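Local coordinates for protein 3-polyprenyl-4-hydroxybenzoate decarboxylase and related decarboxylases (Pelotomaculum thermopropionicum, PDB 6H6X) that is the UbiD-class enzyme HmfF, which binds prenylated FMN and manganese and interconverts 2-furoic acid and 2,5-furandicarboxylic acid by carboxylation and decarboxylation, at residues I338-H342 with E343-K347; N355-S358 with E359-H362. The protein carries 8 engineered substitutions. One frame throughout, in Å; residues are numbered along the deposited sequence.

Contact 1 (I338-H342 with E343-K347); sequences IEKKH and EGEAK
The carboxylate of E345 reaches back to the loop that leads into its own helix and meets the backbone N-H groups of K341 and H342. OE2 accepts a bond from H342 N at 3.1 Å, the donor standing above the carboxylate plane (68° out of it). K341 N lies across both oxygens and makes weak bonds to OE2 (3.3 Å) and OE1 (3.4 Å); OE1 finds its stronger partner in the hydroxyl of T318. The torsion that sets CG beside the backbone N (chi1 -72°), followed by an extended chain, carries the group back to the loop. On the buried side, CD1 of I338 packs against CB of E345 at 3.9 Å. This is a strand-to-helix connection, closed by a type II beta turn from H342 to E345, with G344 at the N-cap. At phi 102° a side chain on G344 would collide with the carbonyl O of E343, which calls for glycine. A valine in place of E345 would probably leave the amides of K341 and H342 without their carboxylate acceptor and the T318 hydroxyl without its partner. A second polar node is also well held: K340 NZ forms a 2.9 Å salt bridge with E343 OE2 and bonds to T420 OG1, of the calcium site, and I421 O. The solvent side is looser: the exposed K341 and H342 side chains lead away, CB of K341 lying above one face of the H342 ring, displaced toward its rim.

Contact 2 (N355-S358 with E359-H362); sequences NSSS and EVKH. Engineered in segment 355-358: N355 (natural residue Thr).
S357 and V360 are joined first by backbone hydrogen bonding. The amide N of V360 points back to the carbonyl O of S357, a weak bond of 3.4 Å with an N-H...O angle of 156°. A water lies within hydrogen-bonding distance of both carbonyls, 2.6 Å from S357 O and 2.7 Å from V360 O. The oxygen of S357 thus has both an amide and a water close by.

Van der Waals contact comes next, and it gathers on one methyl group. CG2 of V360 approaches two serine hydroxyl oxygens, lying 3.6 Å from OG of S357 and 3.7 Å from OG of S356. Both hydroxyls sit between their own backbone N and carbonyl carbon (chi1 63° in S357), which turns them to this methyl. OG of S356 is hydrogen-bonded to A353 O, one turn back in the helix, while the S356 side chain also rests on L308 and T311 of helix 294-315. Across the same bend, CB of E359 lies 3.8 Å from S357 OG.

In fold terms this is a type I beta turn from S357 to V360, with S358 and E359 at its corners. It follows helix 345-356 and redirects the chain into strand 362-367, completing a beta-alpha-beta crossover from strand 333-338 to its parallel neighbour.

Polar and ionic links to other parts form the third kind. The E359 chain is extended beyond CG, and its OE2 makes a salt bridge with R331. The side chain comes within about 7 Å of the bound prenylated flavin, measured between nearest atoms. Just past the turn, NZ of K361 is hydrogen-bonded to the carbonyl oxygens of A383 and C386 of the second subunit.

Read from the N terminus, the chain leaves strand 333-338, bends through contact 1 and enters helix 345-356; contact 2 then turns it from the end of that helix towards strand 362-367. The two are in series, contact 1 closing before contact 2 opens, and neither nests in nor crosses the other. They lie at the two ends of one helix, their centres 20 Å apart and their nearest atoms about 8 Å apart. Together they tie helix 345-356 to strands 333-338 and 362-367, parallel neighbours in the mixed sheet of the UbiD C-terminal domain: contact 1 lies beside the calcium site, whereas contact 2 lies nearer the flavin, beside helix 294-315.

Contact 1 (I338-H342 with E343-K347)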
ATOM      1  N   ILE B 338       4.584 -11.528 -16.096  1.00 43.18           N
ATOM      2  CA  ILE B 338       4.784 -12.412 -17.242  1.00 43.22           C
ATOM      3  C   ILE B 338       4.092 -13.746 -17.030  1.00 42.18           C
ATOM      4  O   ILE B 338       3.870 -14.169 -15.911  1.00 40.60           O
ATOM      5  CB  ILE B 338       6.264 -12.663 -17.510  1.00 45.40           C
ATOM      6  CG1 ILE B 338       6.980 -13.322 -16.326  1.00 46.34           C
ATOM      7  CG2 ILE B 338       6.966 -11.383 -17.942  1.00 46.19           C
ATOM      8  CD1 ILE B 338       8.442 -13.588 -16.678  1.00 44.47           C
ATOM      9  N   GLU B 339       3.697 -14.388 -18.116  1.00 47.68           N
ATOM     10  CA  GLU B 339       3.212 -15.774 -18.066  1.00 51.03           C
ATOM     11  C   GLU B 339       4.442 -16.556 -18.413  1.00 51.33           C
ATOM     12  O   GLU B 339       4.752 -16.747 -19.578  1.00 61.14           O
ATOM     13  CB  GLU B 339       2.058 -16.012 -19.047  1.00 58.11           C
ATOM     14  CG  GLU B 339       1.492 -17.432 -19.033  1.00 73.09           C
ATOM     15  CD  GLU B 339       0.411 -17.629 -20.124  1.00 77.77           C
ATOM     16  OE1 GLU B 339       0.777 -17.539 -21.316  1.00 75.07           O
ATOM     17  OE2 GLU B 339      -0.799 -17.855 -19.823  1.00 79.29           O
ATOM     18  N   LYS B 340       5.188 -16.967 -17.401  1.00 47.35           N
ATOM     19  CA  LYS B 340       6.535 -17.485 -17.651  1.00 52.34           C
ATOM     20  C   LYS B 340       6.497 -18.908 -18.276  1.00 56.22           C
ATOM     21  O   LYS B 340       5.782 -19.754 -17.765  1.00 57.62           O
ATOM     22  CB  LYS B 340       7.369 -17.464 -16.363  1.00 49.58           C
ATOM     23  CG  LYS B 340       8.760 -18.042 -16.541  1.00 50.41           C
ATOM     24  CD  LYS B 340       9.739 -17.619 -15.462  1.00 56.82           C
ATOM     25  CE  LYS B 340       9.365 -18.192 -14.120  1.00 52.10           C
ATOM     26  NZ  LYS B 340      10.586 -18.421 -13.316  1.00 48.83           N
ATOM     27  N   LYS B 341       7.264 -19.134 -19.352  1.00 60.25           N
ATOM     28  CA  LYS B 341       7.433 -20.469 -20.004  1.00 68.54           C
ATOM     29  C   LYS B 341       8.839 -21.026 -19.777  1.00 68.73           C
ATOM     30  O   LYS B 341       8.975 -22.215 -19.563  1.00 80.74           O
ATOM     31  CB  LYS B 341       7.246 -20.430 -21.523  1.00 68.05           C
ATOM     32  CG  LYS B 341       6.054 -19.658 -22.058  1.00 72.93           C
ATOM     33  CD  LYS B 341       4.778 -20.445 -22.114  1.00 77.94           C
ATOM     34  CE  LYS B 341       3.937 -19.970 -23.307  1.00 87.96           C
ATOM     35  NZ  LYS B 341       2.584 -20.588 -23.328  1.00 91.03           N
ATOM     36  N   HIS B 342       9.873 -20.191 -19.870  1.00 67.09           N
ATOM     37  CA  HIS B 342      11.267 -20.635 -19.719  1.00 74.27           C
ATOM     38  C   HIS B 342      11.932 -19.826 -18.631  1.00 71.87           C
ATOM     39  O   HIS B 342      11.678 -18.632 -18.514  1.00 69.46           O
ATOM     40  CB  HIS B 342      12.032 -20.498 -21.045  1.00 73.79           C
ATOM     41  CG  HIS B 342      11.321 -21.134 -22.218  1.00 94.98           C
ATOM     42  ND1 HIS B 342      10.562 -20.413 -23.122  1.00 97.12           N
ATOM     43  CD2 HIS B 342      11.237 -22.430 -22.613  1.00 92.22           C
ATOM     44  CE1 HIS B 342      10.055 -21.234 -24.027  1.00 92.24           C
ATOM     45  NE2 HIS B 342      10.451 -22.461 -23.743  1.00 96.23           N
ATOM     46  N   GLU B 343      12.796 -20.452 -17.838  1.00 72.84           N
ATOM     47  CA  GLU B 343      13.584 -19.680 -16.886  1.00 79.05           C
ATOM     48  C   GLU B 343      14.415 -18.783 -17.785  1.00 76.77           C
ATOM     49  O   GLU B 343      14.659 -19.133 -18.956  1.00 83.95           O
ATOM     50  CB  GLU B 343      14.465 -20.546 -15.982  1.00 85.62           C
ATOM     51  CG  GLU B 343      14.753 -19.889 -14.622  1.00 93.00           C
ATOM     52  CD  GLU B 343      13.713 -20.196 -13.513  1.00 95.95           C
ATOM     53  OE1 GLU B 343      14.084 -20.048 -12.323  1.00 90.30           O
ATOM     54  OE2 GLU B 343      12.533 -20.561 -13.786  1.00 77.48           O
ATOM     55  N   GLY B 344      14.797 -17.615 -17.279  1.00 66.22           N
ATOM     56  CA  GLY B 344      15.487 -16.620 -18.113  1.00 56.62           C
ATOM     57  C   GLY B 344      14.603 -15.453 -18.597  1.00 49.00           C
ATOM     58  O   GLY B 344      15.127 -14.396 -18.985  1.00 43.95           O
ATOM     59  N   GLU B 345      13.286 -15.643 -18.595  1.00 46.13           N
ATOM     60  CA  GLU B 345      12.369 -14.587 -18.974  1.00 53.30           C
ATOM     61  C   GLU B 345      12.388 -13.371 -18.026  1.00 49.30           C
ATOM     62  O   GLU B 345      12.269 -12.262 -18.493  1.00 44.48           O
ATOM     63  CB  GLU B 345      10.961 -15.131 -19.152  1.00 54.28           C
ATOM     64  CG  GLU B 345      10.836 -15.974 -20.412  1.00 59.45           C
ATOM     65  CD  GLU B 345       9.442 -16.554 -20.629  1.00 71.33           C
ATOM     66  OE1 GLU B 345       8.457 -16.058 -20.055  1.00 72.35           O
ATOM     67  OE2 GLU B 345       9.325 -17.544 -21.383  1.00 87.96           O
ATOM     68  N   ALA B 346      12.616 -13.596 -16.730  1.00 48.88           N
ATOM     69  CA  ALA B 346      12.642 -12.521 -15.764  1.00 45.27           C
ATOM     70  C   ALA B 346      13.770 -11.563 -16.082  1.00 42.74           C
ATOM     71  O   ALA B 346      13.507 -10.358 -16.217  1.00 42.91           O
ATOM     72  CB  ALA B 346      12.751 -13.059 -14.344  1.00 45.41           C
ATOM     73  N   LYS B 347      14.977 -12.088 -16.261  1.00 35.83           N
ATOM     74  CA  LYS B 347      16.148 -11.276 -16.647  1.00 43.69           C
ATOM     75  C   LYS B 347      15.953 -10.492 -17.920  1.00 46.26           C
ATOM     76  O   LYS B 347      16.326  -9.312 -17.988  1.00 46.75           O
ATOM     77  CB  LYS B 347      17.453 -12.108 -16.752  1.00 47.98           C
TER

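Contact 2 (N355-S358 with E359-H362)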
ATOM      1  N   ASN B 355      16.144  -0.517 -20.721  1.00 54.12           N
ATOM      2  CA  ASN B 355      16.276   0.174 -22.001  1.00 55.09           C
ATOM      3  C   ASN B 355      15.021   1.020 -22.336  1.00 54.14           C
ATOM      4  O   ASN B 355      15.130   1.947 -23.095  1.00 52.82           O
ATOM      5  CB  ASN B 355      16.604  -0.819 -23.113  1.00 67.55           C
ATOM      6  CG  ASN B 355      17.801  -1.711 -22.772  1.00 69.12           C
ATOM      7  OD1 ASN B 355      18.763  -1.292 -22.105  1.00 74.22           O
ATOM      8  ND2 ASN B 355      17.720  -2.963 -23.210  1.00 66.73           N
ATOM      9  N   SER B 356      13.846   0.741 -21.758  1.00 53.28           N
ATOM     10  CA  SER B 356      12.654   1.601 -21.974  1.00 60.94           C
ATOM     11  C   SER B 356      12.938   3.105 -21.744  1.00 59.44           C
ATOM     12  O   SER B 356      12.511   3.933 -22.535  1.00 57.89           O
ATOM     13  CB  SER B 356      11.408   1.146 -21.151  1.00 63.28           C
ATOM     14  OG  SER B 356      11.457   1.469 -19.730  1.00 56.78           O
ATOM     15  N   SER B 357      13.651   3.419 -20.669  1.00 59.11           N
ATOM     16  CA  SER B 357      14.076   4.797 -20.372  1.00 61.14           C
ATOM     17  C   SER B 357      15.175   4.733 -19.366  1.00 52.15           C
ATOM     18  O   SER B 357      15.170   3.887 -18.487  1.00 58.86           O
ATOM     19  CB  SER B 357      12.954   5.652 -19.752  1.00 60.36           C
ATOM     20  OG  SER B 357      12.558   5.118 -18.510  1.00 69.98           O
ATOM     21  N   SER B 358      16.094   5.659 -19.457  1.00 55.21           N
ATOM     22  CA  SER B 358      17.138   5.796 -18.452  1.00 60.78           C
ATOM     23  C   SER B 358      16.599   6.073 -17.022  1.00 57.44           C
ATOM     24  O   SER B 358      17.309   5.814 -16.055  1.00 55.10           O
ATOM     25  CB  SER B 358      18.154   6.860 -18.914  1.00 61.08           C
ATOM     26  OG  SER B 358      17.516   8.135 -19.032  1.00 67.49           O
ATOM     27  N   GLU B 359      15.345   6.522 -16.888  1.00 55.08           N
ATOM     28  CA  GLU B 359      14.726   6.793 -15.573  1.00 50.67           C
ATOM     29  C   GLU B 359      14.405   5.567 -14.686  1.00 45.71           C
ATOM     30  O   GLU B 359      14.451   5.697 -13.461  1.00 42.96           O
ATOM     31  CB  GLU B 359      13.440   7.585 -15.768  1.00 57.33           C
ATOM     32  CG  GLU B 359      13.671   8.964 -16.391  1.00 70.18           C
ATOM     33  CD  GLU B 359      12.429   9.531 -17.075  1.00 83.77           C
ATOM     34  OE1 GLU B 359      11.564   8.800 -17.700  1.00 76.08           O
ATOM     35  OE2 GLU B 359      12.300  10.770 -16.947  1.00 89.62           O
ATOM     36  N   VAL B 360      14.075   4.408 -15.293  1.00 38.10           N
ATOM     37  CA  VAL B 360      13.657   3.266 -14.536  1.00 39.07           C
ATOM     38  C   VAL B 360      14.858   2.781 -13.730  1.00 34.29           C
ATOM     39  O   VAL B 360      15.927   2.538 -14.268  1.00 33.45           O
ATOM     40  CB  VAL B 360      13.144   2.083 -15.382  1.00 42.70           C
ATOM     41  CG1 VAL B 360      12.846   0.905 -14.462  1.00 45.22           C
ATOM     42  CG2 VAL B 360      11.910   2.497 -16.186  1.00 47.70           C
ATOM     43  N   LYS B 361      14.607   2.553 -12.453  1.00 30.32           N
ATOM     44  CA  LYS B 361      15.631   2.411 -11.460  1.00 36.52           C
ATOM     45  C   LYS B 361      15.523   1.041 -10.738  1.00 33.44           C
ATOM     46  O   LYS B 361      16.487   0.520 -10.209  1.00 34.79           O
ATOM     47  CB  LYS B 361      15.351   3.550 -10.439  1.00 38.20           C
ATOM     48  CG  LYS B 361      16.578   4.097  -9.856  1.00 46.25           C
ATOM     49  CD  LYS B 361      16.298   5.186  -8.850  1.00 42.00           C
ATOM     50  CE  LYS B 361      16.949   4.761  -7.551  1.00 42.06           C
ATOM     51  NZ  LYS B 361      17.038   5.877  -6.573  1.00 51.56           N
ATOM     52  N   HIS B 362      14.310   0.545 -10.600  1.00 31.75           N
ATOM     53  CA  HIS B 362      13.958  -0.586  -9.772  1.00 30.73           C
ATOM     54  C   HIS B 362      12.824  -1.339 -10.539  1.00 34.42           C
ATOM     55  O   HIS B 362      11.787  -0.711 -10.936  1.00 30.67           O
ATOM     56  CB  HIS B 362      13.456  -0.023  -8.480  1.00 34.00           C
ATOM     57  CG  HIS B 362      13.041  -1.035  -7.450  1.00 38.38           C
ATOM     58  ND1 HIS B 362      11.811  -1.668  -7.460  1.00 50.21           N
ATOM     59  CD2 HIS B 362      13.624  -1.397  -6.288  1.00 47.06           C
ATOM     60  CE1 HIS B 362      11.671  -2.411  -6.377  1.00 48.36           C
ATOM     61  NE2 HIS B 362      12.765  -2.279  -5.652  1.00 56.96           N
TER
HETATM   62  O   HOH W   1      16.699   2.497 -16.874  1.00 49.29           O